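Local atomic coordinates of NAD-dependent aldehyde dehydrogenase (Burkholderia multivorans, PDB entry 5UJU), a protein that probably catalyses the NAD-dependent oxidation of aldehydes to carboxylic acids. Residues P354-D362 with S461-S472; D445-T453 with L475-H483. All blocks are in the same frame, centred on the assembly; numbering follows the deposited sequence. Where two conformers were deposited one is given.

Contact 1 (P354-D362 with S461-S472)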
loop_
_atom_site.group_PDB
_atom_site.type_symbol
_atom_site.label_atom_id
_atom_site.label_comp_id
_atom_site.label_asym_id
_atom_site.label_seq_id
_atom_site.Cartn_x
_atom_site.Cartn_y
_atom_site.Cartn_z
ATOM N N PRO A 354 4.821 12.986 -25.631
ATOM C CA PRO A 354 4.574 14.394 -25.283
ATOM C C PRO A 354 3.369 14.960 -26.022
ATOM O O PRO A 354 3.104 14.633 -27.181
ATOM C CB PRO A 354 5.865 15.102 -25.727
ATOM C CG PRO A 354 6.396 14.249 -26.853
ATOM C CD PRO A 354 6.022 12.819 -26.481
ATOM N N GLN A 355 2.647 15.846 -25.343
ATOM C CA GLN A 355 1.560 16.576 -25.981
ATOM C C GLN A 355 1.813 18.077 -26.042
ATOM O O GLN A 355 1.579 18.698 -27.086
ATOM C CB GLN A 355 0.238 16.309 -25.255
ATOM C CG GLN A 355 -0.929 17.097 -25.837
ATOM C CD GLN A 355 -2.216 16.920 -25.048
ATOM O OE1 GLN A 355 -2.888 15.902 -25.166
ATOM N NE2 GLN A 355 -2.563 17.913 -24.241
ATOM N N ASN A 356 2.262 18.683 -24.946
ATOM C CA ASN A 356 2.421 20.129 -24.838
ATOM C C ASN A 356 3.899 20.494 -24.894
ATOM O O ASN A 356 4.712 19.933 -24.150
ATOM C CB ASN A 356 1.789 20.646 -23.546
ATOM C CG ASN A 356 0.273 20.427 -23.499
ATOM O OD1 ASN A 356 -0.337 19.932 -24.447
ATOM N ND2 ASN A 356 -0.331 20.796 -22.389
ATOM N N ILE A 357 4.243 21.436 -25.770
ATOM C CA ILE A 357 5.623 21.866 -25.969
ATOM C C ILE A 357 5.673 23.376 -25.724
ATOM O O ILE A 357 5.187 24.159 -26.550
ATOM C CB ILE A 357 6.122 21.499 -27.374
ATOM C CG1 ILE A 357 5.969 19.983 -27.597
ATOM C CG2 ILE A 357 7.577 21.916 -27.566
ATOM C CD1 ILE A 357 6.263 19.528 -29.011
ATOM N N TYR A 358 6.233 23.784 -24.585
ATOM C CA TYR A 358 6.250 25.189 -24.187
ATOM C C TYR A 358 7.529 25.857 -24.675
ATOM O O TYR A 358 8.631 25.360 -24.419
ATOM C CB TYR A 358 6.131 25.335 -22.671
ATOM C CG TYR A 358 4.902 24.683 -22.087
ATOM C CD1 TYR A 358 3.634 25.241 -22.261
ATOM C CD2 TYR A 358 5.007 23.501 -21.359
ATOM C CE1 TYR A 358 2.505 24.628 -21.721
ATOM C CE2 TYR A 358 3.890 22.894 -20.813
ATOM C CZ TYR A 358 2.650 23.448 -20.999
ATOM O OH TYR A 358 1.551 22.815 -20.454
ATOM N N VAL A 359 7.376 26.983 -25.372
ATOM C CA VAL A 359 8.495 27.749 -25.923
ATOM C C VAL A 359 8.264 29.227 -25.604
ATOM O O VAL A 359 7.137 29.718 -25.772
ATOM C CB VAL A 359 8.626 27.514 -27.442
ATOM C CG1 VAL A 359 9.865 28.217 -28.020
ATOM C CG2 VAL A 359 8.629 25.998 -27.788
ATOM N N PRO A 360 9.266 29.971 -25.128
ATOM C CA PRO A 360 9.045 31.403 -24.873
ATOM C C PRO A 360 8.667 32.109 -26.161
ATOM O O PRO A 360 9.245 31.853 -27.220
ATOM C CB PRO A 360 10.394 31.883 -24.330
ATOM C CG PRO A 360 11.063 30.591 -23.816
ATOM C CD PRO A 360 10.638 29.556 -24.789
ATOM N N ARG A 361 7.660 32.981 -26.071
ATOM C CA ARG A 361 7.231 33.724 -27.249
ATOM C C ARG A 361 8.366 34.534 -27.859
ATOM O O ARG A 361 8.318 34.853 -29.056
ATOM C CB ARG A 361 6.065 34.653 -26.905
ATOM C CG ARG A 361 6.445 35.837 -26.034
ATOM C CD ARG A 361 5.219 36.640 -25.612
ATOM N NE ARG A 361 4.306 35.831 -24.810
ATOM C CZ ARG A 361 3.204 35.256 -25.284
ATOM N NH1 ARG A 361 2.872 35.418 -26.559
ATOM N NH2 ARG A 361 2.435 34.522 -24.485
ATOM N N ASP A 362 9.385 34.869 -27.074
ATOM C CA ASP A 362 10.521 35.634 -27.572
ATOM C C ASP A 362 11.657 34.741 -28.066
ATOM O O ASP A 362 12.731 35.254 -28.393
ATOM C CB ASP A 362 11.036 36.598 -26.496
ATOM C CG ASP A 362 10.033 37.698 -26.159
ATOM O OD1 ASP A 362 9.272 38.122 -27.052
ATOM O OD2 ASP A 362 10.019 38.157 -24.996
ATOM N N SER A 461 -0.378 17.437 -31.114
ATOM C CA SER A 461 0.480 18.176 -30.198
ATOM C C SER A 461 0.349 19.682 -30.407
ATOM O O SER A 461 -0.127 20.159 -31.446
ATOM C CB SER A 461 1.944 17.754 -30.329
ATOM O OG SER A 461 2.421 17.950 -31.648
ATOM N N PHE A 462 0.787 20.423 -29.383
ATOM C CA PHE A 462 0.685 21.877 -29.335
ATOM C C PHE A 462 2.054 22.461 -29.010
ATOM O O PHE A 462 2.658 22.105 -27.990
ATOM C CB PHE A 462 -0.340 22.319 -28.281
ATOM C CG PHE A 462 -1.618 21.535 -28.323
ATOM C CD1 PHE A 462 -2.565 21.772 -29.304
ATOM C CD2 PHE A 462 -1.862 20.541 -27.390
ATOM C CE1 PHE A 462 -3.739 21.030 -29.349
ATOM C CE2 PHE A 462 -3.037 19.797 -27.432
ATOM C CZ PHE A 462 -3.969 20.038 -28.412
ATOM N N VAL A 463 2.547 23.330 -29.887
ATOM C CA VAL A 463 3.666 24.216 -29.584
ATOM C C VAL A 463 3.055 25.499 -29.024
ATOM O O VAL A 463 2.276 26.172 -29.708
ATOM C CB VAL A 463 4.520 24.487 -30.833
ATOM C CG1 VAL A 463 5.738 25.347 -30.483
ATOM C CG2 VAL A 463 4.949 23.157 -31.467
ATOM N N ILE A 464 3.360 25.802 -27.763
ATOM C CA ILE A 464 2.605 26.762 -26.959
ATOM C C ILE A 464 3.538 27.894 -26.568
ATOM O O ILE A 464 4.571 27.659 -25.924
ATOM C CB ILE A 464 2.002 26.099 -25.707
ATOM C CG1 ILE A 464 1.059 24.965 -26.113
ATOM C CG2 ILE A 464 1.298 27.138 -24.814
ATOM C CD1 ILE A 464 0.793 23.968 -24.987
ATOM N N ALA A 465 3.175 29.118 -26.947
ATOM C CA ALA A 465 3.992 30.286 -26.640
ATOM C C ALA A 465 3.706 30.758 -25.217
ATOM O O ALA A 465 2.563 31.092 -24.883
ATOM C CB ALA A 465 3.722 31.409 -27.645
ATOM N N THR A 466 4.749 30.814 -24.395
ATOM C CA THR A 466 4.678 31.279 -23.017
ATOM C C THR A 466 5.396 32.624 -22.884
ATOM O O THR A 466 6.134 33.050 -23.776
ATOM C CB THR A 466 5.309 30.255 -22.071
ATOM O OG1 THR A 466 6.719 30.192 -22.321
ATOM C CG2 THR A 466 4.689 28.838 -22.280
ATOM N N ASP A 467 5.168 33.299 -21.750
ATOM C CA ASP A 467 5.848 34.567 -21.491
ATOM C C ASP A 467 7.336 34.374 -21.243
ATOM O O ASP A 467 8.132 35.266 -21.550
ATOM C CB ASP A 467 5.215 35.278 -20.300
ATOM C CG ASP A 467 3.801 35.708 -20.576
ATOM O OD1 ASP A 467 3.447 35.807 -21.767
ATOM O OD2 ASP A 467 3.040 35.932 -19.613
ATOM N N SER A 468 7.727 33.224 -20.702
ATOM C CA SER A 468 9.106 32.977 -20.302
ATOM C C SER A 468 9.233 31.513 -19.904
ATOM O O SER A 468 8.237 30.823 -19.681
ATOM C CB SER A 468 9.534 33.873 -19.142
ATOM O OG SER A 468 8.809 33.559 -17.968
ATOM N N THR A 469 10.485 31.062 -19.798
ATOM C CA THR A 469 10.760 29.737 -19.265
ATOM C C THR A 469 10.275 29.634 -17.827
ATOM O O THR A 469 9.794 28.573 -17.406
ATOM C CB THR A 469 12.260 29.440 -19.366
ATOM O OG1 THR A 469 12.600 29.231 -20.739
ATOM C CG2 THR A 469 12.633 28.168 -18.578
ATOM N N ALA A 470 10.367 30.736 -17.069
ATOM C CA ALA A 470 9.792 30.774 -15.727
ATOM C C ALA A 470 8.316 30.387 -15.758
ATOM O O ALA A 470 7.868 29.531 -14.980
ATOM C CB ALA A 470 9.978 32.171 -15.119
ATOM N N GLN A 471 7.554 30.957 -16.700
ATOM C CA GLN A 471 6.149 30.575 -16.822
ATOM C C GLN A 471 5.987 29.144 -17.335
ATOM O O GLN A 471 5.117 28.407 -16.855
ATOM C CB GLN A 471 5.407 31.536 -17.739
ATOM C CG GLN A 471 3.929 31.208 -17.859
ATOM C CD GLN A 471 3.163 32.216 -18.691
ATOM O OE1 GLN A 471 3.506 32.486 -19.842
ATOM N NE2 GLN A 471 2.110 32.770 -18.113
ATOM N N SER A 472 6.799 28.732 -18.316
ATOM C CA SER A 472 6.711 27.360 -18.813
ATOM C C SER A 472 6.836 26.355 -17.674
ATOM O O SER A 472 6.058 25.396 -17.577
ATOM C CB SER A 472 7.801 27.100 -19.850
ATOM O OG SER A 472 7.717 27.988 -20.945
HETATM O O HOH W 1 9.434 35.184 -23.897
#

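Contact 2 (D445-T453 with L475-H483)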
loop_
_atom_site.group_PDB
_atom_site.type_symbol
_atom_site.label_atom_id
_atom_site.label_comp_id
_atom_site.label_asym_id
_atom_site.label_seq_id
_atom_site.Cartn_x
_atom_site.Cartn_y
_atom_site.Cartn_z
ATOM N N ASP A 445 -1.192 29.645 -27.801
ATOM C CA ASP A 445 -0.649 30.581 -26.833
ATOM C C ASP A 445 -0.985 30.076 -25.440
ATOM O O ASP A 445 -1.909 29.280 -25.264
ATOM C CB ASP A 445 -1.218 31.994 -27.039
ATOM C CG ASP A 445 -0.606 33.012 -26.093
ATOM O OD1 ASP A 445 0.528 33.470 -26.358
ATOM O OD2 ASP A 445 -1.257 33.342 -25.077
ATOM N N VAL A 446 -0.215 30.539 -24.449
ATOM C CA VAL A 446 -0.439 30.134 -23.065
ATOM C C VAL A 446 -1.857 30.465 -22.599
ATOM O O VAL A 446 -2.385 29.803 -21.695
ATOM C CB VAL A 446 0.635 30.770 -22.153
ATOM C CG1 VAL A 446 0.490 32.273 -22.104
ATOM C CG2 VAL A 446 0.591 30.164 -20.768
ATOM N N ALA A 447 -2.502 31.458 -23.218
ATOM C CA ALA A 447 -3.889 31.787 -22.903
ATOM C C ALA A 447 -4.867 30.681 -23.295
ATOM O O ALA A 447 -6.000 30.669 -22.806
ATOM C CB ALA A 447 -4.282 33.090 -23.602
ATOM N N ASP A 448 -4.459 29.747 -24.152
ATOM C CA ASP A 448 -5.324 28.655 -24.594
ATOM C C ASP A 448 -5.301 27.465 -23.636
ATOM O O ASP A 448 -5.401 26.308 -24.080
ATOM C CB ASP A 448 -4.944 28.239 -26.018
ATOM C CG ASP A 448 -4.964 29.432 -26.979
ATOM O OD1 ASP A 448 -5.950 30.191 -26.911
ATOM O OD2 ASP A 448 -4.009 29.629 -27.768
ATOM N N ARG A 449 -5.171 27.736 -22.331
ATOM C CA ARG A 449 -5.064 26.682 -21.321
ATOM C C ARG A 449 -6.194 25.665 -21.393
ATOM O O ARG A 449 -5.964 24.458 -21.231
ATOM C CB ARG A 449 -5.100 27.290 -19.917
ATOM C CG ARG A 449 -3.796 27.359 -19.183
ATOM C CD ARG A 449 -4.031 27.967 -17.803
ATOM N NE ARG A 449 -4.161 26.891 -16.816
ATOM C CZ ARG A 449 -3.423 26.789 -15.715
ATOM N NH1 ARG A 449 -3.596 25.765 -14.887
ATOM N NH2 ARG A 449 -2.527 27.724 -15.431
ATOM N N GLU A 450 -7.426 26.136 -21.609
ATOM C CA GLU A 450 -8.579 25.243 -21.592
ATOM C C GLU A 450 -8.440 24.139 -22.624
ATOM O O GLU A 450 -9.017 23.055 -22.460
ATOM C CB GLU A 450 -9.875 26.029 -21.819
ATOM N N LYS A 451 -7.684 24.394 -23.688
ATOM C CA LYS A 451 -7.500 23.409 -24.739
ATOM C C LYS A 451 -6.361 22.446 -24.453
ATOM O O LYS A 451 -6.515 21.242 -24.670
ATOM C CB LYS A 451 -7.255 24.105 -26.087
ATOM C CG LYS A 451 -8.307 25.159 -26.480
ATOM C CD LYS A 451 -9.613 24.461 -26.869
ATOM C CE LYS A 451 -10.751 25.424 -27.182
ATOM N NZ LYS A 451 -12.074 24.723 -27.145
ATOM N N PHE A 452 -5.230 22.915 -23.939
ATOM C CA PHE A 452 -4.085 22.022 -23.853
ATOM C C PHE A 452 -3.931 21.352 -22.494
ATOM O O PHE A 452 -2.982 20.582 -22.314
ATOM C CB PHE A 452 -2.776 22.737 -24.268
ATOM C CG PHE A 452 -2.401 23.958 -23.436
ATOM C CD1 PHE A 452 -2.425 25.232 -24.011
ATOM C CD2 PHE A 452 -1.938 23.831 -22.134
ATOM C CE1 PHE A 452 -2.050 26.363 -23.285
ATOM C CE2 PHE A 452 -1.567 24.959 -21.396
ATOM C CZ PHE A 452 -1.620 26.223 -21.977
ATOM N N THR A 453 -4.836 21.603 -21.542
ATOM C CA THR A 453 -4.909 20.774 -20.342
ATOM C C THR A 453 -5.875 19.613 -20.512
ATOM O O THR A 453 -6.066 18.839 -19.572
ATOM C CB THR A 453 -5.339 21.578 -19.106
ATOM O OG1 THR A 453 -6.621 22.171 -19.336
ATOM C CG2 THR A 453 -4.317 22.676 -18.772
ATOM N N LEU A 475 3.914 26.525 -15.141
ATOM C CA LEU A 475 2.744 25.914 -15.754
ATOM C C LEU A 475 2.874 24.392 -15.809
ATOM O O LEU A 475 1.924 23.669 -15.482
ATOM C CB LEU A 475 2.548 26.498 -17.148
ATOM C CG LEU A 475 1.196 26.227 -17.784
ATOM C CD1 LEU A 475 0.108 26.667 -16.834
ATOM C CD2 LEU A 475 1.095 26.972 -19.099
ATOM N N ALA A 476 4.047 23.887 -16.206
ATOM C CA ALA A 476 4.221 22.446 -16.366
ATOM C C ALA A 476 4.056 21.716 -15.037
ATOM O O ALA A 476 3.359 20.694 -14.958
ATOM C CB ALA A 476 5.583 22.143 -16.983
ATOM N N GLY A 477 4.687 22.230 -13.977
ATOM C CA GLY A 477 4.528 21.623 -12.661
ATOM C C GLY A 477 3.099 21.690 -12.155
ATOM O O GLY A 477 2.606 20.750 -11.525
ATOM N N GLU A 478 2.418 22.809 -12.413
ATOM C CA GLU A 478 1.034 22.943 -11.978
ATOM C C GLU A 478 0.131 21.963 -12.711
ATOM O O GLU A 478 -0.721 21.313 -12.092
ATOM C CB GLU A 478 0.551 24.376 -12.197
ATOM C CG GLU A 478 -0.926 24.573 -11.940
ATOM C CD GLU A 478 -1.408 25.970 -12.315
ATOM O OE1 GLU A 478 -0.583 26.908 -12.377
ATOM O OE2 GLU A 478 -2.621 26.125 -12.542
ATOM N N ILE A 479 0.307 21.844 -14.028
ATOM C CA ILE A 479 -0.575 21.004 -14.829
ATOM C C ILE A 479 -0.343 19.533 -14.519
ATOM O O ILE A 479 -1.289 18.738 -14.480
ATOM C CB ILE A 479 -0.382 21.313 -16.324
ATOM C CG1 ILE A 479 -1.032 22.660 -16.661
ATOM C CG2 ILE A 479 -0.944 20.180 -17.196
ATOM C CD1 ILE A 479 -0.750 23.151 -18.075
ATOM N N ALA A 480 0.917 19.139 -14.310
ATOM C CA ALA A 480 1.200 17.758 -13.932
ATOM C C ALA A 480 0.541 17.402 -12.603
ATOM O O ALA A 480 -0.023 16.312 -12.455
ATOM C CB ALA A 480 2.707 17.520 -13.857
ATOM N N ALA A 481 0.615 18.302 -11.620
ATOM C CA ALA A 481 0.035 18.013 -10.313
ATOM C C ALA A 481 -1.487 17.988 -10.370
ATOM O O ALA A 481 -2.127 17.167 -9.707
ATOM C CB ALA A 481 0.511 19.039 -9.289
ATOM N N GLU A 482 -2.086 18.889 -11.145
ATOM C CA GLU A 482 -3.539 18.969 -11.186
ATOM C C GLU A 482 -4.133 17.954 -12.155
ATOM O O GLU A 482 -5.101 17.265 -11.823
ATOM C CB GLU A 482 -3.979 20.385 -11.569
ATOM C CG GLU A 482 -5.489 20.527 -11.741
ATOM C CD GLU A 482 -5.918 21.947 -12.094
ATOM O OE1 GLU A 482 -5.094 22.880 -11.948
ATOM O OE2 GLU A 482 -7.074 22.123 -12.538
ATOM N N HIS A 483 -3.557 17.816 -13.340
ATOM C CA HIS A 483 -4.168 16.962 -14.343
ATOM C C HIS A 483 -3.470 15.616 -14.511
ATOM O O HIS A 483 -3.987 14.757 -15.240
ATOM C CB HIS A 483 -4.221 17.706 -15.682
ATOM C CG HIS A 483 -5.008 18.977 -15.621
ATOM N ND1 HIS A 483 -6.387 18.998 -15.631
ATOM C CD2 HIS A 483 -4.613 20.270 -15.522
ATOM C CE1 HIS A 483 -6.807 20.250 -15.552
ATOM N NE2 HIS A 483 -5.751 21.041 -15.485
HETATM O O HOH W 2 -5.624 23.956 -15.864
#

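Contact 1 (P354-D362 with S461-S472)
Tyr358 and Ile464 lie side by side on one face of a parallel strand pair, with Tyr358 CE1 3.7 Å from Ile464 CD1. Tyr358 CG is anti to its carbonyl carbon (chi1 -57°), and the ring extends along the isoleucine while Thr466 CG2 crosses it at CD1, also 3.7 Å away. Ser472, in the first turn of the following helix, meets the same tyrosine at CB. On the reverse face Val359 CG2 touches Val463 CG1. At the start of the pair, Phe462 presents its ring edge to two amides: Asn356 OD1 is 3.4 Å from CD2, and Gln355 NE2 stands near CE2, its amide almost perpendicular to the ring (86°).

Between the two faces runs a parallel ladder of backbone bonds. It begins with Phe462 N to Gln355 O (3.0 Å) and ends with Arg361 N to Thr466 O (2.8 Å); between them Ile357 and Val359 each use both N and O. Past its end, in one of two conformers, Arg361 grips Asp467 side-on: NE and NH2 both reach OD1 by bent bonds of 3.2 Å, and NH2 may also bridge to Asp445.

A second shell fixes the amides. Gln355 NE2 donates to Asn356 OD1 (3.0 Å) and to Gln454 O, Gln355 OE1 accepts from Trp456 N, and Asn356 ND2 bonds to Phe452 O. The Gln355 side chain lies about 5 Å from the sodium ion bound at Gly348 and Gly458. Tyr358 OH is hydrogen-bonded to Gln323 NE2.

Strand 323-326 flanks strand 356-360 and strand 440-445 flanks strand 460-466. Helix 332-344 covers the Ile357 face and helix 469-483 the Tyr358 face, an alpha/beta arrangement consistent with the catalytic domain of aldehyde dehydrogenases.

Contact 2 (D445-T453 with L475-H483)
Arg449 reaches across from the short helix 449-452 to Glu478 of the crossover helix 469-483, and this salt bridge is the main polar link between the two helices on one face of the sheet. Arg449 NH1 donates to Glu478 OE2 at 2.6 Å, and NH2 adds a weak bond to the same oxygen. The approach is from above the carboxylate plane, with the guanidinium and carboxylate turned 45° to each other. The arginine chain bends at chi3 (97°), which brings the group over to the glutamate. A second acid, Glu482, lies beyond salt-bridge range, with OE1 4.4 Å from Arg449 NH1. One water joins Arg449 NH1 to His483 NE2, 2.9 Å from each.

Nonpolar contacts fill the sheet-ward side. Leu475 splits its branches: CD1 lies over one face of the Arg449 guanidinium, while CD2 meets Val446 CG2 at 3.6 Å and approaches Phe452 CZ. Ile479 CD1 comes in at the edge of the Phe452 ring, 3.9 Å from CE2, and against Thr453 CG2, 3.7 Å away. The opening turn of the phenylalanine's helix covers a face of that ring through Arg449 CA.

A CH-pi contact closes the far end. Thr453 CB sits over a face of the His483 imidazole, 3.9 Å from its centroid, and Glu482 CG lies on the opposite face.

The chemistry is thus divided. Phe452 meets Leu475 and Ile479 by hydrocarbon contact, whereas the ion pair and water lie along the outer margin. Two nearby acids probably stabilise the positive charge of Arg449, and with Leu475 CD1 over one face its guanidinium combines apolar packing with ionic bonding.

How the contacts relate
The two contacts have centres about 10 Å apart, and their segments alternate along the chain: 354-362, 445-453, 461-472, 475-483. Contact 1 pairs neighbouring strands of the seven-stranded mixed sheet; contact 2 lies on its Tyr358 face, between helices 449-452 and 469-483. Helix 469-483 serves both, its first turn in contact 1 and its later turns in contact 2, as the helical leg of a beta-alpha-beta crossover from strand 460-466 to strand 487-491. Ala465 O probably accepts from Val446 N, tying the loop after strand 440-445 to strand 460-466, and Tyr358 OH packs on Ile479 CD1, joining sheet to helical cover, consistent with the catalytic domain of the aldehyde dehydrogenase fold.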